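Local coordinates for protein transport protein SEC7 (Saccharomyces cerevisiae, PDB 4OIY), which activates the small GTPase ARF1 at the trans-Golgi network by promoting its guanine-nucleotide exchange, through the Sec7 domain that makes up this chain, at residues A17-K22 with M56-D61; G34-D39 with A45-E50; R110-F115 with V135-L140. All blocks are in the same frame, centred on the assembly; numbering follows the deposited sequence. Where two conformers were deposited one is given.

Contact 1. Residues A17-K22 with M56-D61; sequences AIFNNK and MAAVGD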
# COMPACT_ATOMS: atom_id res chain seq x y z
N ALA A 17 21.14 3.20 4.15
CA ALA A 17 21.21 3.52 5.58
C ALA A 17 20.79 4.96 5.84
O ALA A 17 20.05 5.23 6.80
CB ALA A 17 22.61 3.26 6.12
N ILE A 18 21.24 5.88 4.99
CA ILE A 18 20.85 7.29 5.12
C ILE A 18 19.33 7.40 4.94
O ILE A 18 18.67 8.09 5.72
CB ILE A 18 21.58 8.19 4.10
CG1 ILE A 18 23.08 8.20 4.40
CG2 ILE A 18 21.04 9.61 4.14
CD1 ILE A 18 23.91 8.78 3.27
N PHE A 19 18.79 6.70 3.95
CA PHE A 19 17.34 6.75 3.71
C PHE A 19 16.56 6.25 4.92
O PHE A 19 15.58 6.85 5.32
CB PHE A 19 16.94 5.92 2.48
CG PHE A 19 15.46 5.90 2.23
CD1 PHE A 19 14.64 4.94 2.82
CD2 PHE A 19 14.88 6.87 1.44
CE1 PHE A 19 13.27 4.95 2.61
CE2 PHE A 19 13.52 6.88 1.22
CZ PHE A 19 12.71 5.93 1.80
N ASN A 20 16.99 5.12 5.47
CA ASN A 20 16.26 4.52 6.58
C ASN A 20 16.31 5.39 7.83
O ASN A 20 15.40 5.32 8.66
CB ASN A 20 16.78 3.11 6.87
CG ASN A 20 16.38 2.10 5.81
OD1 ASN A 20 15.38 2.27 5.11
ND2 ASN A 20 17.15 1.02 5.70
N ASN A 21 17.35 6.19 7.95
CA ASN A 21 17.47 7.14 9.05
C ASN A 21 16.62 8.39 8.82
O ASN A 21 15.95 8.88 9.73
CB ASN A 21 18.94 7.53 9.24
CG ASN A 21 19.14 8.53 10.36
OD1 ASN A 21 19.00 8.20 11.55
ND2 ASN A 21 19.46 9.76 10.00
N LYS A 22 16.68 8.93 7.60
CA LYS A 22 15.90 10.12 7.27
C LYS A 22 15.69 10.17 5.77
O LYS A 22 16.55 10.66 5.04
CB LYS A 22 16.59 11.40 7.75
CG LYS A 22 15.72 12.64 7.52
CD LYS A 22 15.98 13.77 8.51
CE LYS A 22 15.53 13.43 9.92
NZ LYS A 22 14.24 12.72 10.06
N MET A 56 10.42 -0.78 5.54
CA MET A 56 9.06 -0.55 5.07
C MET A 56 8.33 0.51 5.86
O MET A 56 7.46 1.18 5.33
CB MET A 56 8.27 -1.85 5.08
CG MET A 56 8.78 -2.80 4.01
SD MET A 56 7.48 -3.92 3.52
CE MET A 56 7.42 -4.94 4.97
N ALA A 57 8.68 0.65 7.14
CA ALA A 57 8.09 1.70 7.95
C ALA A 57 8.63 3.07 7.57
O ALA A 57 7.88 4.04 7.51
CB ALA A 57 8.31 1.43 9.43
N ALA A 58 9.93 3.15 7.28
CA ALA A 58 10.50 4.40 6.80
C ALA A 58 9.88 4.80 5.46
O ALA A 58 9.54 5.96 5.25
CB ALA A 58 12.02 4.28 6.68
N VAL A 59 9.69 3.83 4.57
CA VAL A 59 9.07 4.10 3.27
C VAL A 59 7.63 4.59 3.46
O VAL A 59 7.22 5.58 2.87
CB VAL A 59 9.11 2.86 2.34
CG1 VAL A 59 8.28 3.09 1.08
CG2 VAL A 59 10.55 2.51 1.98
N GLY A 60 6.86 3.89 4.29
CA GLY A 60 5.47 4.26 4.50
C GLY A 60 5.33 5.64 5.10
O GLY A 60 4.47 6.43 4.71
N ASP A 61 6.18 5.95 6.07
CA ASP A 61 6.14 7.26 6.71
C ASP A 61 6.52 8.36 5.72
O ASP A 61 5.92 9.43 5.73
CB ASP A 61 7.04 7.27 7.95
CG ASP A 61 6.39 6.59 9.16
OD1 ASP A 61 5.34 5.94 9.03
OD2 ASP A 61 6.95 6.72 10.26

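Contact 2. Residues G34-D39 with A45-E50; sequences GFLKDD and AKWLLE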
# COMPACT_ATOMS: atom_id res chain seq x y z
N GLY A 34 24.63 9.45 -8.01
CA GLY A 34 24.23 8.88 -9.30
C GLY A 34 23.26 7.71 -9.23
O GLY A 34 22.97 7.09 -10.26
N PHE A 35 22.77 7.40 -8.04
CA PHE A 35 21.81 6.30 -7.87
C PHE A 35 20.39 6.71 -8.24
O PHE A 35 19.53 5.86 -8.47
CB PHE A 35 21.83 5.78 -6.43
CG PHE A 35 23.06 5.00 -6.09
CD1 PHE A 35 23.34 3.82 -6.75
CD2 PHE A 35 23.93 5.45 -5.11
CE1 PHE A 35 24.48 3.09 -6.44
CE2 PHE A 35 25.07 4.72 -4.79
CZ PHE A 35 25.34 3.54 -5.46
N LEU A 36 20.15 8.02 -8.30
CA LEU A 36 18.83 8.58 -8.57
C LEU A 36 18.96 9.67 -9.64
O LEU A 36 19.75 10.60 -9.49
CB LEU A 36 18.25 9.13 -7.28
CG LEU A 36 16.78 9.53 -7.23
CD1 LEU A 36 15.88 8.38 -7.65
CD2 LEU A 36 16.42 10.02 -5.83
N LYS A 37 18.17 9.55 -10.70
CA LYS A 37 18.24 10.45 -11.84
C LYS A 37 17.97 11.90 -11.44
O LYS A 37 18.72 12.81 -11.79
CB LYS A 37 17.23 10.02 -12.91
CG LYS A 37 17.39 10.71 -14.26
CD LYS A 37 16.27 10.31 -15.20
CE LYS A 37 16.49 10.85 -16.61
NZ LYS A 37 17.68 10.25 -17.27
N ASP A 38 16.88 12.10 -10.71
CA ASP A 38 16.47 13.42 -10.26
C ASP A 38 15.47 13.26 -9.11
O ASP A 38 15.22 12.13 -8.68
CB ASP A 38 15.87 14.22 -11.43
CG ASP A 38 14.76 13.48 -12.14
OD1 ASP A 38 13.89 12.89 -11.46
OD2 ASP A 38 14.74 13.50 -13.40
N ASP A 39 14.92 14.36 -8.62
CA ASP A 39 13.96 14.29 -7.52
C ASP A 39 12.49 14.36 -7.98
O ASP A 39 11.62 14.76 -7.22
CB ASP A 39 14.25 15.37 -6.47
CG ASP A 39 14.02 16.79 -6.99
OD1 ASP A 39 13.90 16.98 -8.22
OD2 ASP A 39 13.97 17.71 -6.15
N ALA A 45 9.69 7.34 -6.76
CA ALA A 45 8.80 6.18 -6.62
C ALA A 45 9.41 4.90 -7.18
O ALA A 45 9.36 3.84 -6.55
CB ALA A 45 7.46 6.46 -7.29
N LYS A 46 10.01 4.99 -8.36
CA LYS A 46 10.63 3.82 -8.97
C LYS A 46 11.78 3.29 -8.12
O LYS A 46 11.91 2.07 -7.92
CB LYS A 46 11.10 4.14 -10.39
CG LYS A 46 9.98 4.23 -11.40
CD LYS A 46 10.52 4.55 -12.79
CE LYS A 46 9.41 4.64 -13.83
NZ LYS A 46 8.92 3.30 -14.23
N TRP A 47 12.60 4.19 -7.59
CA TRP A 47 13.71 3.80 -6.72
C TRP A 47 13.21 3.10 -5.44
O TRP A 47 13.78 2.08 -5.03
CB TRP A 47 14.60 5.01 -6.37
CG TRP A 47 15.84 4.62 -5.61
CD1 TRP A 47 17.03 4.17 -6.12
CD2 TRP A 47 16.02 4.66 -4.19
NE1 TRP A 47 17.93 3.92 -5.11
CE2 TRP A 47 17.33 4.20 -3.91
CE3 TRP A 47 15.19 5.02 -3.12
CZ2 TRP A 47 17.83 4.11 -2.61
CZ3 TRP A 47 15.70 4.94 -1.83
CH2 TRP A 47 16.99 4.48 -1.59
N LEU A 48 12.15 3.61 -4.84
CA LEU A 48 11.55 2.96 -3.67
C LEU A 48 11.16 1.51 -3.97
O LEU A 48 11.42 0.62 -3.16
CB LEU A 48 10.34 3.76 -3.16
CG LEU A 48 10.63 5.17 -2.62
CD1 LEU A 48 9.34 5.88 -2.23
CD2 LEU A 48 11.59 5.13 -1.44
N LEU A 49 10.56 1.28 -5.13
CA LEU A 49 10.05 -0.05 -5.49
C LEU A 49 11.12 -1.01 -6.00
O LEU A 49 10.98 -2.23 -5.85
CB LEU A 49 8.94 0.08 -6.53
CG LEU A 49 7.62 0.60 -5.94
CD1 LEU A 49 6.69 1.08 -7.04
CD2 LEU A 49 6.94 -0.47 -5.10
N GLU A 50 12.18 -0.48 -6.58
CA GLU A 50 13.23 -1.30 -7.20
C GLU A 50 14.32 -1.71 -6.19
O GLU A 50 15.00 -2.72 -6.38
CB GLU A 50 13.87 -0.55 -8.37
CG GLU A 50 13.19 -0.71 -9.73
CD GLU A 50 11.68 -0.53 -9.72
OE1 GLU A 50 11.20 0.51 -10.22
OE2 GLU A 50 10.96 -1.44 -9.25

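Contact 3. Residues R110-F115 with V135-L140; sequences RFMLKF and VLSYSL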
# COMPACT_ATOMS: atom_id res chain seq x y z
N ARG A 110 -5.49 8.79 2.30
CA ARG A 110 -4.80 9.20 1.07
C ARG A 110 -4.30 7.98 0.29
O ARG A 110 -4.52 7.88 -0.93
CB ARG A 110 -3.64 10.15 1.37
CG ARG A 110 -4.06 11.52 1.89
CD ARG A 110 -2.97 12.55 1.66
NE ARG A 110 -1.81 12.42 2.54
CZ ARG A 110 -1.75 12.92 3.78
NH1 ARG A 110 -0.65 12.75 4.50
NH2 ARG A 110 -2.79 13.57 4.31
N PHE A 111 -3.63 7.06 0.98
CA PHE A 111 -3.16 5.82 0.34
C PHE A 111 -4.32 5.02 -0.25
O PHE A 111 -4.25 4.56 -1.40
CB PHE A 111 -2.44 4.91 1.35
CG PHE A 111 -1.07 5.38 1.72
CD1 PHE A 111 0.03 5.02 0.96
CD2 PHE A 111 -0.87 6.13 2.87
CE1 PHE A 111 1.30 5.42 1.32
CE2 PHE A 111 0.40 6.52 3.24
CZ PHE A 111 1.49 6.18 2.45
N MET A 112 -5.37 4.83 0.54
CA MET A 112 -6.43 3.91 0.15
C MET A 112 -7.30 4.49 -0.95
O MET A 112 -7.79 3.75 -1.79
CB MET A 112 -7.24 3.46 1.37
CG MET A 112 -6.35 2.81 2.45
SD MET A 112 -5.13 1.62 1.83
CE MET A 112 -6.28 0.48 1.12
N LEU A 113 -7.46 5.82 -0.97
CA LEU A 113 -8.20 6.45 -2.07
C LEU A 113 -7.43 6.33 -3.38
O LEU A 113 -8.03 6.02 -4.42
CB LEU A 113 -8.55 7.91 -1.78
CG LEU A 113 -9.33 8.61 -2.91
CD1 LEU A 113 -10.64 7.90 -3.22
CD2 LEU A 113 -9.55 10.07 -2.53
N LYS A 114 -6.12 6.55 -3.35
CA LYS A 114 -5.31 6.41 -4.55
C LYS A 114 -5.26 4.96 -5.02
O LYS A 114 -5.35 4.69 -6.22
CB LYS A 114 -3.90 6.94 -4.32
CG LYS A 114 -3.00 6.87 -5.54
CD LYS A 114 -3.46 7.72 -6.71
CE LYS A 114 -2.50 7.56 -7.88
NZ LYS A 114 -2.96 8.22 -9.13
N PHE A 115 -5.11 4.03 -4.08
CA PHE A 115 -5.21 2.61 -4.41
C PHE A 115 -6.52 2.30 -5.13
O PHE A 115 -6.53 1.66 -6.18
CB PHE A 115 -5.09 1.74 -3.16
CG PHE A 115 -5.48 0.32 -3.38
CD1 PHE A 115 -4.58 -0.57 -3.95
CD2 PHE A 115 -6.76 -0.13 -3.07
CE1 PHE A 115 -4.94 -1.87 -4.19
CE2 PHE A 115 -7.13 -1.44 -3.32
CZ PHE A 115 -6.21 -2.31 -3.88
N VAL A 135 -14.04 1.81 0.21
CA VAL A 135 -14.60 1.31 1.46
C VAL A 135 -14.39 -0.18 1.64
O VAL A 135 -14.16 -0.66 2.76
CB VAL A 135 -16.10 1.66 1.66
CG1 VAL A 135 -16.30 3.17 1.65
CG2 VAL A 135 -16.98 0.96 0.64
N LEU A 136 -14.44 -0.93 0.54
CA LEU A 136 -14.23 -2.37 0.61
C LEU A 136 -12.81 -2.68 1.09
O LEU A 136 -12.61 -3.63 1.83
CB LEU A 136 -14.48 -3.01 -0.76
CG LEU A 136 -14.33 -4.53 -0.86
CD1 LEU A 136 -15.18 -5.23 0.19
CD2 LEU A 136 -14.70 -5.00 -2.25
N SER A 137 -11.85 -1.85 0.69
CA SER A 137 -10.46 -2.06 1.10
C SER A 137 -10.30 -2.00 2.62
O SER A 137 -9.57 -2.78 3.19
CB SER A 137 -9.54 -1.05 0.42
OG SER A 137 -9.53 -1.27 -0.97
N TYR A 138 -10.99 -1.07 3.28
CA TYR A 138 -10.93 -1.02 4.75
C TYR A 138 -11.56 -2.24 5.40
O TYR A 138 -11.05 -2.77 6.38
CB TYR A 138 -11.63 0.24 5.30
CG TYR A 138 -10.82 1.48 5.06
CD1 TYR A 138 -9.85 1.89 5.96
CD2 TYR A 138 -11.01 2.23 3.91
CE1 TYR A 138 -9.09 3.02 5.72
CE2 TYR A 138 -10.27 3.36 3.67
CZ TYR A 138 -9.31 3.75 4.58
OH TYR A 138 -8.57 4.87 4.33
N SER A 139 -12.66 -2.72 4.82
CA SER A 139 -13.31 -3.91 5.34
C SER A 139 -12.41 -5.13 5.19
O SER A 139 -12.38 -5.99 6.06
CB SER A 139 -14.64 -4.13 4.63
OG SER A 139 -15.31 -5.25 5.15
N LEU A 140 -11.66 -5.18 4.09
CA LEU A 140 -10.74 -6.28 3.84
C LEU A 140 -9.55 -6.22 4.79
O LEU A 140 -9.10 -7.25 5.26
CB LEU A 140 -10.26 -6.28 2.39
CG LEU A 140 -11.34 -6.65 1.36
CD1 LEU A 140 -10.90 -6.31 -0.05
CD2 LEU A 140 -11.69 -8.13 1.48

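Contact 1. Residues A17-K22 with M56-D61
The phenyl ring of Phe19 meets Val59 and Ala58 obliquely, while the side-chain oxygen of its own neighbour Asn20 lies in the ring plane at the edge, 3.6 Å from Phe19 CD1 to Asn20 OD1. The closest touch across the helices is 3.7 Å, between Phe19 CE1 and Val59 CG2, and Phe19 CZ also adjoins that methyl. With CG anti to the backbone N (chi1 178°), Phe19 carries its ring across to Val59, although its CB starts out beside the interface. A broad aromatic ring can span axes 9.4 Å apart at their closest approach. Val59 supplies a compact branch, and its CG2, set beside its own backbone N, is the one that meets the ring. At the middle of the contact Ala58 directs its CB toward helix 11-21. This small CB lets the backbones come close, with 5.8 Å between Asn20 CA and Ala58 CA, and rests 4.1 Å from Asn20 O. The polar end of Asn20 is engaged elsewhere: OD1 accepts a hydrogen bond from Asp55 N, and Asp55 OD1 in turn accepts one from Ala58 N in the first turn of helix 56-64. Leu54 and Ala26 also touch Phe19. Crossing at 60°, the two segments form a helix-helix packing of the N-terminal part of the all-helical Sec7 domain.

Contact 2. Residues G34-D39 with A45-E50
Leu36 and Trp47 form the tight part of this contact, their side chains crossing at about a right angle. Leu36 CD1 rests 3.8 Å from Trp47 CB, so the leucine presses on the base of the tryptophan rather than on the middle of the indole. It gets there because a chi1 of -168° lays the Leu36 branch beside its carbonyl carbon, which swings the branched tip toward helix 41-50 from a CB that begins beside it. Both residues are buried, and Leu30 of helix 23-32 touches each of them, an apolar setting that a leucine and a large indole fill well. The backbone carbonyl of Phe35 adds a polar atom: Phe35 O lies 3.8 Å from Trp47 CD1, obliquely placed to the ring.

In the Sec7 domain this loop links helix 23-32 to helix 41-50, laying Phe35 and Leu36 against Trp47 of the latter. Gly34 starts the turn with a Schellman motif ending the preceding helix; its phi of 88° would bring a beta carbon up against the carbonyl oxygen before it, which is why glycine fits there.

Away from the leucine the contact loosens. The CB of Phe35 faces helix 41-50, but its ring leads off to Ala11, Leu12 and Cys15 of helix 11-21. Farther out the residues turn polar, and Lys37 is exposed to solvent. Asp38 OD1 takes hydrogen bonds from the side chains of Ser40 and Ser43, around the start of helix 41-50, while Lys46, on the exposed side of that helix, extends its NZ to a salt bridge with Glu80.

Contact 3. Residues R110-F115 with V135-L140
Met112 and Ser137 mark the nearest backbone approach, 7.3 Å from Met112 CA to Ser137 CA, where two helical segments cross at 120° with their axes 9.9 Å apart. They belong to helices 105-122 and 130-148 of the Sec7 domain, the consecutive long helices that in relatives help to line the groove receiving Arf. Met112 points toward the other helix and fills the distance between the axes with a chain bent at both chi2 (-45°) and chi3 (-61°), which folds its methyl back so that CE lies 3.7 Å from Ser137 CB. Such a flexible, unbranched side chain can bend to follow the neighbouring helix, and Leu92 of helix 88-96 touches it as well.

Serine suits the close point because it is small. In one of its two conformers OG hydrogen-bonds to Ala133 O one turn back in its own helix and sits at the edge of the Phe115 ring, near its plane, a contact that remains tentative. Tyr138, partly exposed, reaches across, its ring oblique to the methionine, with Met112 CG 3.8 Å from Tyr138 CZ. The phenol OH, weakly hydrogen-bonded to Asp109 OD1, ends 3.5 Å from Met112 CB.

In the fold
Contacts 1 and 2 belong to the N-terminal helices and touch: Phe19 CZ of contact 1 lies 3.5 Å from Leu48 CD2 of contact 2, and the Phe19 ring also meets the indole of Trp47. Contact 3 joins two later helices; its centre is about 9 Å from the centre of the chain, against about 15 and 18 Å for those of contacts 1 and 2. Contact 1 is partly buried, whereas contacts 2 and 3 are buried. Contacts 1 and 3 pair helix with helix, but contact 2 lays a loop on a helix. Aromatic and aliphatic groups carry the first two; contact 3 adds a thioether and hydroxyls. Contacts 1 and 3 touch where Gly60 O packs 3.7 Å from Phe111 CZ.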